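Local coordinates for EF0056 (Enterococcus faecalis, PDB 6ORI), which is a surface protein of unknown function, probably taking part in biofilm formation through a calcium-binding N-terminal region with immunoglobulin-like domains, at residues N49-E54 with I142-N147; R71-E76 with P110-K115; E76-Y81 with D163-R168; E185-F190 with T395-L400. One frame throughout, in Å; residues are numbered along the deposited sequence.

How the interactions relate
Strand 50-59 meets the end of strand 135-144 in interaction 1, closing a long loop. Within that loop lies interaction 2, where strand 68-74 pairs with strand 113-117. Helix 76-79 follows directly, and interaction 3 ties it to the start of strand 166-173; its segments alternate along the chain with those of both earlier contacts, and it shares Glu76 with interaction 2. Interaction 4 comes later in the chain and spans the greatest sequence distance, joining strand 184-189, in the same sheet as the strands above, to strand 394-398 of a separate antiparallel sheet. Interactions 3 and 4 each supply one ligand of the same calcium ion.

Interaction 1. Residues N49-E54 with I142-N147; sequences NTIDFE and ITFEKN
Asn49 meets Phe144 through both its backbone and its side chain, just before strand 50-54 starts to run antiparallel to strand 142-144. Its carbonyl O accepts from Phe144 N at 2.8 Å, while its amide ND2 gives a hydrogen to Phe144 O at 2.9 Å, lying in that carbonyl's plane. A chi1 of 70° sets CG between the backbone N and carbonyl carbon and turns the amide onto the partner chain. A water bound to Asn147 OD1 also reaches Asn49 OD1, weakly. Thr50 and Thr143 form a non-hydrogen-bonded pair with side chains side by side, a methyl beside a hydroxyl; beta-branched residues suit such strand positions. Ile51 and Ile142 make the hydrogen-bonded pair: Ile51 N donates to Ile142 O at 3.0 Å, and Ile142 N to Ile51 O at 2.9 Å. On their face of the sheet Ile51 CD1 lies 3.7 Å from Phe144 CE1. Farther on, the Phe53 ring crosses the Ile142 side chain at about a right angle, CE2 lying 3.8 Å from CG1, and also packs on Ile85. Asparagine thus extends the strand pairing by imitating a peptide group, whereas the buried isoleucines and phenylalanines join the two strands to the hydrophobic core.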
# COMPACT_ATOMS: atom_id res chain seq x y z
N ASN A 49 7.07 -23.00 7.55
CA ASN A 49 7.22 -22.78 6.12
C ASN A 49 6.02 -22.09 5.49
O ASN A 49 5.74 -22.27 4.30
CB ASN A 49 7.49 -24.08 5.37
CG ASN A 49 6.30 -24.99 5.32
OD1 ASN A 49 5.52 -25.09 6.27
ND2 ASN A 49 6.14 -25.66 4.21
N THR A 50 5.30 -21.32 6.28
CA THR A 50 4.10 -20.64 5.78
C THR A 50 4.04 -19.16 6.14
O THR A 50 4.51 -18.72 7.19
CB THR A 50 2.81 -21.33 6.28
OG1 THR A 50 2.83 -21.42 7.71
CG2 THR A 50 2.67 -22.71 5.68
N ILE A 51 3.43 -18.40 5.25
CA ILE A 51 3.02 -17.03 5.56
C ILE A 51 1.51 -16.93 5.39
O ILE A 51 0.99 -17.20 4.30
CB ILE A 51 3.73 -16.00 4.66
CG1 ILE A 51 5.23 -16.00 4.92
CG2 ILE A 51 3.13 -14.59 4.84
CD1 ILE A 51 6.02 -15.16 3.94
N ASP A 52 0.81 -16.55 6.45
CA ASP A 52 -0.63 -16.35 6.40
C ASP A 52 -0.93 -14.96 5.85
O ASP A 52 -0.17 -14.01 6.10
CB ASP A 52 -1.25 -16.48 7.80
CG ASP A 52 -1.23 -17.90 8.35
OD1 ASP A 52 -0.86 -18.86 7.64
OD2 ASP A 52 -1.64 -18.03 9.52
N PHE A 53 -2.06 -14.82 5.16
CA PHE A 53 -2.46 -13.52 4.60
C PHE A 53 -3.95 -13.47 4.37
O PHE A 53 -4.62 -14.49 4.38
CB PHE A 53 -1.70 -13.19 3.28
CG PHE A 53 -2.10 -14.06 2.09
CD1 PHE A 53 -3.12 -13.70 1.23
CD2 PHE A 53 -1.42 -15.24 1.85
CE1 PHE A 53 -3.45 -14.51 0.16
CE2 PHE A 53 -1.73 -16.03 0.77
CZ PHE A 53 -2.74 -15.69 -0.07
N GLU A 54 -4.45 -12.26 4.13
CA GLU A 54 -5.80 -12.04 3.63
C GLU A 54 -5.70 -11.10 2.44
O GLU A 54 -4.71 -10.34 2.29
CB GLU A 54 -6.70 -11.38 4.67
CG GLU A 54 -6.85 -12.19 5.93
CD GLU A 54 -7.82 -11.59 6.92
OE1 GLU A 54 -7.90 -10.34 7.07
OE2 GLU A 54 -8.50 -12.38 7.58
N ILE A 142 0.72 -18.82 1.94
CA ILE A 142 1.85 -19.10 1.06
C ILE A 142 2.65 -20.21 1.70
O ILE A 142 3.13 -20.08 2.82
CB ILE A 142 2.76 -17.89 0.87
CG1 ILE A 142 2.00 -16.65 0.35
CG2 ILE A 142 3.91 -18.25 -0.09
CD1 ILE A 142 2.80 -15.35 0.44
N THR A 143 2.81 -21.31 0.99
CA THR A 143 3.55 -22.48 1.48
C THR A 143 4.87 -22.59 0.74
O THR A 143 4.89 -22.63 -0.48
CB THR A 143 2.73 -23.76 1.27
OG1 THR A 143 1.51 -23.68 2.00
CG2 THR A 143 3.49 -24.99 1.74
N PHE A 144 5.96 -22.73 1.50
CA PHE A 144 7.32 -22.76 0.95
C PHE A 144 7.92 -24.16 0.97
O PHE A 144 7.51 -25.01 1.75
CB PHE A 144 8.23 -21.79 1.74
CG PHE A 144 7.90 -20.32 1.55
CD1 PHE A 144 6.97 -19.71 2.36
CD2 PHE A 144 8.51 -19.57 0.57
CE1 PHE A 144 6.66 -18.35 2.17
CE2 PHE A 144 8.22 -18.23 0.41
CZ PHE A 144 7.27 -17.63 1.20
N GLU A 145 8.92 -24.37 0.11
CA GLU A 145 9.65 -25.65 0.03
C GLU A 145 10.51 -25.93 1.24
O GLU A 145 10.83 -27.09 1.52
CB GLU A 145 10.59 -25.62 -1.17
CG GLU A 145 9.89 -25.54 -2.50
CD GLU A 145 10.87 -25.36 -3.65
OE1 GLU A 145 11.98 -24.81 -3.43
OE2 GLU A 145 10.53 -25.76 -4.78
N LYS A 146 10.91 -24.87 1.92
CA LYS A 146 11.79 -24.93 3.09
C LYS A 146 11.22 -24.02 4.15
O LYS A 146 10.43 -23.12 3.86
CB LYS A 146 13.19 -24.37 2.76
CG LYS A 146 13.96 -25.08 1.69
CD LYS A 146 15.24 -24.28 1.39
CE LYS A 146 16.04 -24.88 0.25
NZ LYS A 146 16.60 -26.21 0.60
N ASN A 147 11.66 -24.19 5.38
CA ASN A 147 11.28 -23.26 6.41
C ASN A 147 11.89 -21.87 6.19
O ASN A 147 12.94 -21.73 5.55
CB ASN A 147 11.69 -23.79 7.77
CG ASN A 147 10.87 -24.99 8.20
OD1 ASN A 147 9.69 -25.10 7.85
ND2 ASN A 147 11.47 -25.89 8.96
O HOH W 1 7.81 -26.97 7.99

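Interaction 2. Residues R71-E76 with P110-K115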
# COMPACT_ATOMS: atom_id res chain seq x y z
N ARG A 71 -3.42 -10.28 -9.85
CA ARG A 71 -2.07 -10.77 -9.93
C ARG A 71 -1.31 -10.40 -8.68
O ARG A 71 -1.47 -9.31 -8.13
CB ARG A 71 -1.37 -10.27 -11.19
CG ARG A 71 -1.96 -10.99 -12.41
CD ARG A 71 -1.21 -10.78 -13.67
NE ARG A 71 -1.89 -11.47 -14.76
CZ ARG A 71 -1.52 -11.37 -16.03
NH1 ARG A 71 -0.51 -10.60 -16.38
NH2 ARG A 71 -2.21 -12.03 -16.94
N LEU A 72 -0.52 -11.35 -8.19
CA LEU A 72 0.28 -11.18 -6.98
C LEU A 72 1.73 -11.48 -7.37
O LEU A 72 2.07 -12.60 -7.75
CB LEU A 72 -0.18 -12.13 -5.89
CG LEU A 72 0.66 -12.11 -4.62
CD1 LEU A 72 0.56 -10.79 -3.88
CD2 LEU A 72 0.22 -13.27 -3.73
N GLN A 73 2.57 -10.45 -7.31
CA GLN A 73 4.01 -10.59 -7.52
C GLN A 73 4.68 -10.67 -6.15
O GLN A 73 4.37 -9.87 -5.25
CB GLN A 73 4.61 -9.43 -8.33
CG GLN A 73 6.13 -9.57 -8.54
CD GLN A 73 6.70 -8.57 -9.54
OE1 GLN A 73 6.06 -8.21 -10.53
NE2 GLN A 73 7.93 -8.13 -9.30
N LEU A 74 5.59 -11.63 -5.99
CA LEU A 74 6.38 -11.76 -4.77
C LEU A 74 7.85 -11.59 -5.09
O LEU A 74 8.32 -12.01 -6.13
CB LEU A 74 6.17 -13.12 -4.11
CG LEU A 74 4.76 -13.43 -3.68
CD1 LEU A 74 4.74 -14.83 -3.11
CD2 LEU A 74 4.22 -12.43 -2.68
N ASP A 75 8.58 -11.00 -4.16
CA ASP A 75 10.01 -10.89 -4.26
C ASP A 75 10.61 -12.16 -4.81
O ASP A 75 10.32 -13.24 -4.29
CB ASP A 75 10.57 -10.58 -2.88
CG ASP A 75 11.93 -10.00 -2.93
OD1 ASP A 75 12.87 -10.74 -3.30
OD2 ASP A 75 12.08 -8.80 -2.58
N GLU A 76 11.48 -12.04 -5.80
CA GLU A 76 12.14 -13.21 -6.38
C GLU A 76 12.83 -14.07 -5.33
O GLU A 76 12.91 -15.31 -5.48
CB GLU A 76 13.17 -12.77 -7.43
CG GLU A 76 12.58 -12.21 -8.72
CD GLU A 76 12.00 -13.30 -9.64
OE1 GLU A 76 11.63 -12.96 -10.78
OE2 GLU A 76 11.93 -14.48 -9.22
N PRO A 110 9.54 -20.76 -14.16
CA PRO A 110 8.49 -20.04 -13.43
C PRO A 110 8.80 -18.55 -13.33
O PRO A 110 9.98 -18.18 -13.35
CB PRO A 110 8.53 -20.68 -12.05
CG PRO A 110 9.93 -21.20 -11.90
CD PRO A 110 10.42 -21.53 -13.27
N THR A 111 7.78 -17.70 -13.25
CA THR A 111 7.96 -16.29 -12.92
C THR A 111 7.57 -16.12 -11.47
O THR A 111 7.14 -17.05 -10.81
CB THR A 111 7.14 -15.35 -13.80
OG1 THR A 111 5.77 -15.35 -13.40
CG2 THR A 111 7.24 -15.75 -15.26
N ASN A 112 7.70 -14.89 -10.97
CA ASN A 112 7.33 -14.55 -9.62
C ASN A 112 5.97 -13.89 -9.54
O ASN A 112 5.73 -13.13 -8.60
CB ASN A 112 8.39 -13.67 -8.95
CG ASN A 112 8.54 -12.31 -9.62
OD1 ASN A 112 8.26 -12.14 -10.79
ND2 ASN A 112 9.01 -11.33 -8.87
N ILE A 113 5.09 -14.19 -10.50
CA ILE A 113 3.74 -13.68 -10.51
C ILE A 113 2.74 -14.84 -10.47
O ILE A 113 2.91 -15.84 -11.18
CB ILE A 113 3.48 -12.76 -11.72
CG1 ILE A 113 4.57 -11.69 -11.80
CG2 ILE A 113 2.07 -12.14 -11.62
CD1 ILE A 113 4.43 -10.73 -12.98
N TRP A 114 1.72 -14.70 -9.64
CA TRP A 114 0.62 -15.62 -9.50
C TRP A 114 -0.69 -14.92 -9.85
O TRP A 114 -0.80 -13.69 -9.77
CB TRP A 114 0.54 -16.13 -8.06
CG TRP A 114 1.59 -17.13 -7.68
CD1 TRP A 114 1.40 -18.47 -7.56
CD2 TRP A 114 2.97 -16.90 -7.34
NE1 TRP A 114 2.56 -19.08 -7.16
CE2 TRP A 114 3.54 -18.14 -7.03
CE3 TRP A 114 3.77 -15.75 -7.25
CZ2 TRP A 114 4.87 -18.29 -6.66
CZ3 TRP A 114 5.10 -15.91 -6.88
CH2 TRP A 114 5.62 -17.17 -6.59
N LYS A 115 -1.72 -15.69 -10.18
CA LYS A 115 -3.00 -15.15 -10.64
C LYS A 115 -4.19 -15.89 -10.06
O LYS A 115 -4.15 -17.12 -9.86
CB LYS A 115 -3.10 -15.18 -12.18
CG LYS A 115 -3.02 -16.56 -12.78
CD LYS A 115 -3.09 -16.53 -14.31
CE LYS A 115 -2.97 -17.94 -14.83
NZ LYS A 115 -3.24 -18.04 -16.28
O HOH W 2 10.28 -17.06 -10.10
O HOH W 3 10.29 -14.04 -12.64
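Glu76 lays its carboxylate over the amide of Asn112, the two planes only 6° apart and stacked, with Glu76 OE1 3.4 Å from Asn112 CG. The Glu76 chain bends at chi2 (-75°) to bring the group back over the amide, and a water donates to its OE2. Asn112 ND2 turns to the other strand and donates to Leu74 O at 2.9 Å from above the carbonyl plane, a bent bond with an angle of 140° at the hydrogen. Gln73 passes Asn112 obliquely, CG 3.4 Å from ND2, with the two amides markedly inclined to each other; its own NE2 is taken by Phe19 O.

Beyond this corner of the chain, strands 71-74 and 113-115 pair antiparallel. Leu72 and Trp114 exchange two backbone hydrogen bonds, and Leu74 N donates to Asn112 O at 3.0 Å. On one face the Trp114 indole turns its edge to Leu72 O, while Leu74 crosses it at about a right angle, CD1 3.9 Å from CZ3. The face of Arg71, Gln73 and Ile113 is more polar: the extended Arg71 chain crosses Ile113 obliquely and ends in salt bridges to Glu69, Glu21 and Asp178.

Tryptophan and leucine suit the apolar face, and arginine the more polar one, also buried, because its aliphatic stem can pack on Ile113 while carboxylates take up its charge. At the corner, the asparagine amide supplies a peptide-like N-H that prolongs the strand pairing, beside a carboxylate lying flat against it.

Interaction 3. Residues E76-Y81 with D163-R168; sequences ERLAQY and DRLMYR. With CA (calcium ion), chain B.
Asp163 O is gripped by both terminal nitrogens of Arg77, NH1 and NH2 each at 3.0 Å, in an end-on fork that joins the short helix 76-79 to the loop entering strand 166-173 of the antiparallel sheet, beside a calcium site. The oxygen lies in the guanidinium plane, but both donors come from the same face of the carbonyl plane: NH1 is tilted 31° from it, whereas NH2 stands well above it. A bend at chi3 (-64°) turns the Arg77 head toward this target. Its charge has a second partner, since NH2 also makes a salt bridge to Asp75. Arginine fits here because one planar group can serve a backbone oxygen and a carboxylate together.

Leu165 CD2 lies over one face of the guanidinium, 3.6 Å above its plane and offset toward the rim. The same methyl packs 4.1 Å from Leu78 CG, the two leucines crossing at about a right angle between the helix and the loop leading into the strand. By holding the backbone of Asp163, Arg77 probably helps to position a metal ligand. Ser162, Gly372, Asp374, Leu400 and Asp402 complete the site, in which Asp163 OD1 binds the calcium ion at 2.3 Å.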
# COMPACT_ATOMS: atom_id res chain seq x y z
N GLU A 76 11.48 -12.04 -5.80
CA GLU A 76 12.14 -13.21 -6.38
C GLU A 76 12.83 -14.07 -5.33
O GLU A 76 12.91 -15.31 -5.48
CB GLU A 76 13.17 -12.77 -7.43
CG GLU A 76 12.58 -12.21 -8.72
CD GLU A 76 12.00 -13.30 -9.64
OE1 GLU A 76 11.63 -12.96 -10.78
OE2 GLU A 76 11.93 -14.48 -9.22
N ARG A 77 13.35 -13.44 -4.28
CA ARG A 77 14.10 -14.18 -3.27
C ARG A 77 13.20 -15.11 -2.48
O ARG A 77 13.66 -16.12 -1.95
CB ARG A 77 14.83 -13.19 -2.35
CG ARG A 77 15.94 -12.44 -3.07
CD ARG A 77 16.48 -11.27 -2.26
NE ARG A 77 15.46 -10.25 -2.06
CZ ARG A 77 15.50 -9.28 -1.15
NH1 ARG A 77 16.54 -9.16 -0.33
NH2 ARG A 77 14.50 -8.43 -1.05
N LEU A 78 11.92 -14.77 -2.35
CA LEU A 78 10.93 -15.67 -1.78
C LEU A 78 10.35 -16.58 -2.84
O LEU A 78 10.13 -17.77 -2.58
CB LEU A 78 9.77 -14.90 -1.11
CG LEU A 78 10.14 -14.08 0.11
CD1 LEU A 78 8.91 -13.32 0.58
CD2 LEU A 78 10.67 -14.99 1.19
N ALA A 79 10.04 -16.03 -4.00
CA ALA A 79 9.33 -16.76 -5.03
C ALA A 79 10.05 -18.05 -5.43
O ALA A 79 9.41 -19.08 -5.71
CB ALA A 79 9.13 -15.88 -6.26
N GLN A 80 11.37 -18.03 -5.42
CA GLN A 80 12.14 -19.20 -5.81
C GLN A 80 11.81 -20.43 -4.96
O GLN A 80 12.04 -21.56 -5.40
CB GLN A 80 13.63 -18.89 -5.74
CG GLN A 80 14.11 -18.62 -4.34
CD GLN A 80 15.60 -18.31 -4.24
OE1 GLN A 80 16.41 -18.92 -4.93
NE2 GLN A 80 15.96 -17.37 -3.36
N TYR A 81 11.28 -20.22 -3.76
CA TYR A 81 10.97 -21.31 -2.83
C TYR A 81 9.48 -21.51 -2.58
O TYR A 81 9.10 -22.32 -1.74
CB TYR A 81 11.69 -21.11 -1.49
CG TYR A 81 13.20 -21.29 -1.61
CD1 TYR A 81 13.73 -22.48 -2.10
CD2 TYR A 81 14.07 -20.28 -1.25
CE1 TYR A 81 15.10 -22.66 -2.21
CE2 TYR A 81 15.46 -20.46 -1.37
CZ TYR A 81 15.95 -21.65 -1.85
OH TYR A 81 17.31 -21.82 -1.97
N ASP A 163 17.76 -4.81 1.09
CA ASP A 163 16.65 -4.89 0.14
C ASP A 163 15.46 -5.55 0.86
O ASP A 163 15.49 -6.75 1.20
CB ASP A 163 16.99 -5.76 -1.08
CG ASP A 163 17.80 -5.05 -2.15
OD1 ASP A 163 17.95 -3.82 -2.12
OD2 ASP A 163 18.27 -5.74 -3.09
N ARG A 164 14.41 -4.79 1.12
CA ARG A 164 13.23 -5.37 1.75
C ARG A 164 12.53 -6.36 0.80
O ARG A 164 12.64 -6.24 -0.41
CB ARG A 164 12.26 -4.27 2.18
CG ARG A 164 12.86 -3.21 3.11
CD ARG A 164 13.49 -3.82 4.34
NE ARG A 164 12.61 -4.74 5.05
CZ ARG A 164 12.12 -4.57 6.28
NH1 ARG A 164 11.33 -5.51 6.81
NH2 ARG A 164 12.39 -3.46 6.98
N LEU A 165 11.83 -7.32 1.38
CA LEU A 165 11.11 -8.35 0.63
C LEU A 165 9.79 -7.80 0.16
O LEU A 165 8.87 -7.59 0.95
CB LEU A 165 10.86 -9.59 1.48
CG LEU A 165 12.11 -10.34 1.95
CD1 LEU A 165 11.72 -11.31 3.08
CD2 LEU A 165 12.80 -11.07 0.81
N MET A 166 9.69 -7.57 -1.13
CA MET A 166 8.53 -6.92 -1.68
C MET A 166 7.39 -7.84 -2.05
O MET A 166 7.55 -9.06 -2.24
CB MET A 166 8.94 -6.10 -2.89
CG MET A 166 9.30 -6.90 -4.12
SD MET A 166 7.93 -7.47 -5.16
CE MET A 166 7.42 -5.93 -5.87
N TYR A 167 6.21 -7.23 -2.15
CA TYR A 167 5.07 -7.83 -2.83
C TYR A 167 4.36 -6.74 -3.61
O TYR A 167 4.45 -5.56 -3.26
CB TYR A 167 4.12 -8.50 -1.85
CG TYR A 167 3.57 -7.63 -0.76
CD1 TYR A 167 2.53 -6.74 -0.99
CD2 TYR A 167 4.06 -7.73 0.53
CE1 TYR A 167 2.03 -5.95 0.05
CE2 TYR A 167 3.56 -6.98 1.56
CZ TYR A 167 2.55 -6.10 1.32
OH TYR A 167 2.08 -5.36 2.39
N ARG A 168 3.67 -7.13 -4.68
CA ARG A 168 2.79 -6.23 -5.42
C ARG A 168 1.52 -6.97 -5.77
O ARG A 168 1.59 -8.06 -6.36
CB ARG A 168 3.49 -5.72 -6.69
CG ARG A 168 2.62 -4.82 -7.58
CD ARG A 168 3.22 -4.67 -8.98
NE ARG A 168 2.67 -3.54 -9.72
CZ ARG A 168 2.69 -3.41 -11.04
NH1 ARG A 168 3.20 -4.35 -11.82
NH2 ARG A 168 2.19 -2.31 -11.58
CA CA B . 18.46 -1.72 -1.37

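Interaction 4. Residues E185-F190 with T395-L400. With CA (calcium ion), chain B.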
# COMPACT_ATOMS: atom_id res chain seq x y z
N GLU A 185 -3.60 -1.07 -7.55
CA GLU A 185 -2.35 -1.74 -7.33
C GLU A 185 -1.74 -1.28 -6.02
O GLU A 185 -1.85 -0.10 -5.63
CB GLU A 185 -1.36 -1.52 -8.47
CG GLU A 185 -0.84 -0.14 -8.65
CD GLU A 185 0.27 -0.13 -9.67
OE1 GLU A 185 1.39 -0.63 -9.36
OE2 GLU A 185 0.03 0.35 -10.80
N SER A 186 -1.08 -2.19 -5.33
CA SER A 186 -0.44 -1.88 -4.08
C SER A 186 0.85 -2.64 -4.00
O SER A 186 0.88 -3.85 -4.24
CB SER A 186 -1.37 -2.27 -2.95
OG SER A 186 -0.80 -1.90 -1.71
N THR A 187 1.93 -1.93 -3.66
CA THR A 187 3.27 -2.50 -3.52
C THR A 187 3.77 -2.23 -2.11
O THR A 187 3.83 -1.05 -1.70
CB THR A 187 4.25 -1.89 -4.53
OG1 THR A 187 3.83 -2.19 -5.86
CG2 THR A 187 5.68 -2.43 -4.32
N GLY A 188 4.11 -3.30 -1.37
CA GLY A 188 4.54 -3.19 0.01
C GLY A 188 5.68 -4.16 0.29
O GLY A 188 6.26 -4.68 -0.64
N TYR A 189 6.00 -4.33 1.57
CA TYR A 189 7.05 -5.24 1.97
C TYR A 189 6.68 -6.06 3.17
O TYR A 189 5.87 -5.65 3.99
CB TYR A 189 8.40 -4.52 2.18
CG TYR A 189 8.43 -3.58 3.37
CD1 TYR A 189 7.93 -2.28 3.28
CD2 TYR A 189 8.94 -3.99 4.59
CE1 TYR A 189 7.96 -1.43 4.37
CE2 TYR A 189 8.97 -3.15 5.68
CZ TYR A 189 8.48 -1.87 5.56
OH TYR A 189 8.51 -1.04 6.67
N PHE A 190 7.21 -7.27 3.24
CA PHE A 190 6.99 -8.12 4.39
C PHE A 190 7.75 -7.63 5.60
O PHE A 190 8.93 -7.35 5.53
CB PHE A 190 7.43 -9.57 4.06
CG PHE A 190 6.57 -10.27 3.03
CD1 PHE A 190 5.44 -10.96 3.39
CD2 PHE A 190 6.95 -10.26 1.68
CE1 PHE A 190 4.68 -11.60 2.43
CE2 PHE A 190 6.18 -10.93 0.73
CZ PHE A 190 5.06 -11.61 1.13
N THR A 395 3.02 1.03 6.17
CA THR A 395 4.43 1.28 5.92
C THR A 395 4.75 0.87 4.51
O THR A 395 4.18 -0.08 3.99
CB THR A 395 5.35 0.56 6.93
OG1 THR A 395 6.71 0.91 6.69
CG2 THR A 395 5.20 -0.95 6.86
N GLY A 396 5.64 1.62 3.89
CA GLY A 396 5.99 1.38 2.51
C GLY A 396 7.45 1.67 2.32
O GLY A 396 8.14 2.10 3.22
N TYR A 397 7.93 1.37 1.12
CA TYR A 397 9.34 1.50 0.84
C TYR A 397 9.54 2.12 -0.53
O TYR A 397 8.64 2.14 -1.39
CB TYR A 397 10.06 0.15 0.97
CG TYR A 397 9.93 -0.74 -0.22
CD1 TYR A 397 8.73 -1.40 -0.51
CD2 TYR A 397 10.99 -0.91 -1.08
CE1 TYR A 397 8.61 -2.20 -1.61
CE2 TYR A 397 10.87 -1.71 -2.20
CZ TYR A 397 9.67 -2.34 -2.45
OH TYR A 397 9.56 -3.13 -3.57
N TYR A 398 10.75 2.64 -0.73
CA TYR A 398 11.22 3.04 -2.05
C TYR A 398 12.56 2.36 -2.26
O TYR A 398 13.48 2.50 -1.45
CB TYR A 398 11.34 4.56 -2.19
CG TYR A 398 11.47 4.96 -3.63
CD1 TYR A 398 12.71 5.03 -4.24
CD2 TYR A 398 10.35 5.20 -4.38
CE1 TYR A 398 12.81 5.35 -5.58
CE2 TYR A 398 10.45 5.54 -5.69
CZ TYR A 398 11.66 5.60 -6.29
OH TYR A 398 11.73 5.92 -7.63
N TYR A 399 12.66 1.58 -3.35
CA TYR A 399 13.81 0.73 -3.62
C TYR A 399 15.07 1.52 -3.93
O TYR A 399 15.02 2.50 -4.67
CB TYR A 399 13.52 -0.16 -4.81
CG TYR A 399 14.71 -0.97 -5.32
CD1 TYR A 399 15.26 -2.00 -4.57
CD2 TYR A 399 15.24 -0.72 -6.59
CE1 TYR A 399 16.34 -2.74 -5.04
CE2 TYR A 399 16.31 -1.47 -7.07
CZ TYR A 399 16.86 -2.47 -6.29
OH TYR A 399 17.93 -3.20 -6.79
N LEU A 400 16.19 1.07 -3.36
CA LEU A 400 17.53 1.60 -3.65
C LEU A 400 18.46 0.45 -4.03
O LEU A 400 18.62 -0.50 -3.25
CB LEU A 400 18.09 2.31 -2.43
CG LEU A 400 18.63 3.71 -2.68
CD1 LEU A 400 17.55 4.61 -3.30
CD2 LEU A 400 19.15 4.28 -1.36
CA CA B . 18.46 -1.72 -1.37
O HOH W 4 5.48 0.70 -0.41
O HOH W 5 4.30 -2.93 3.55
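Tyr189 brings its hydroxyl to the Thr395 side chain, where Tyr189 OH and Thr395 OG1 are 2.7 Å apart. OG1 lies near the tyrosine ring plane, at the ring's edge, and also hydrogen-bonds to Asp378 and Phe377 of its own sheet. Chi1 of Thr395 (-177°) sends OG1 to the phenol hydroxyl and leaves the methyl CG2 between the backbone N and carbonyl carbon, also against Tyr189 OH at 3.3 Å. A threonine is apt because it offers a polar and an apolar branch to the phenol end. Tyr189 and Tyr397 slide past each other in opposite directions, CD1 of Tyr189 lying 4.0 Å from CB of Tyr397. The Tyr397 ring reaches along the other strand, CE1 lying 3.6 Å from Gly188 O and 4.0 Å from Thr187 CG2. Gly188 and Gly396, whose CA atoms are nearest each other between the segments, add no side-chain bulk.

Between the backbones the fit is looser and water does the joining. One water accepts from Tyr397 N at 3.0 Å and lies close to Thr187 O; a second accepts from Tyr189 N and donates to Thr395 O at 2.9 Å. Strands 185-189 and 395-398 cross at 92°, too steeply for direct sheet pairing. This is orthogonal packing of strands from two sheets, beside a calcium site with ligands from both parts of the chain: Ser162 and Asp163, then Gly372, Asp374, Leu400 and Asp402.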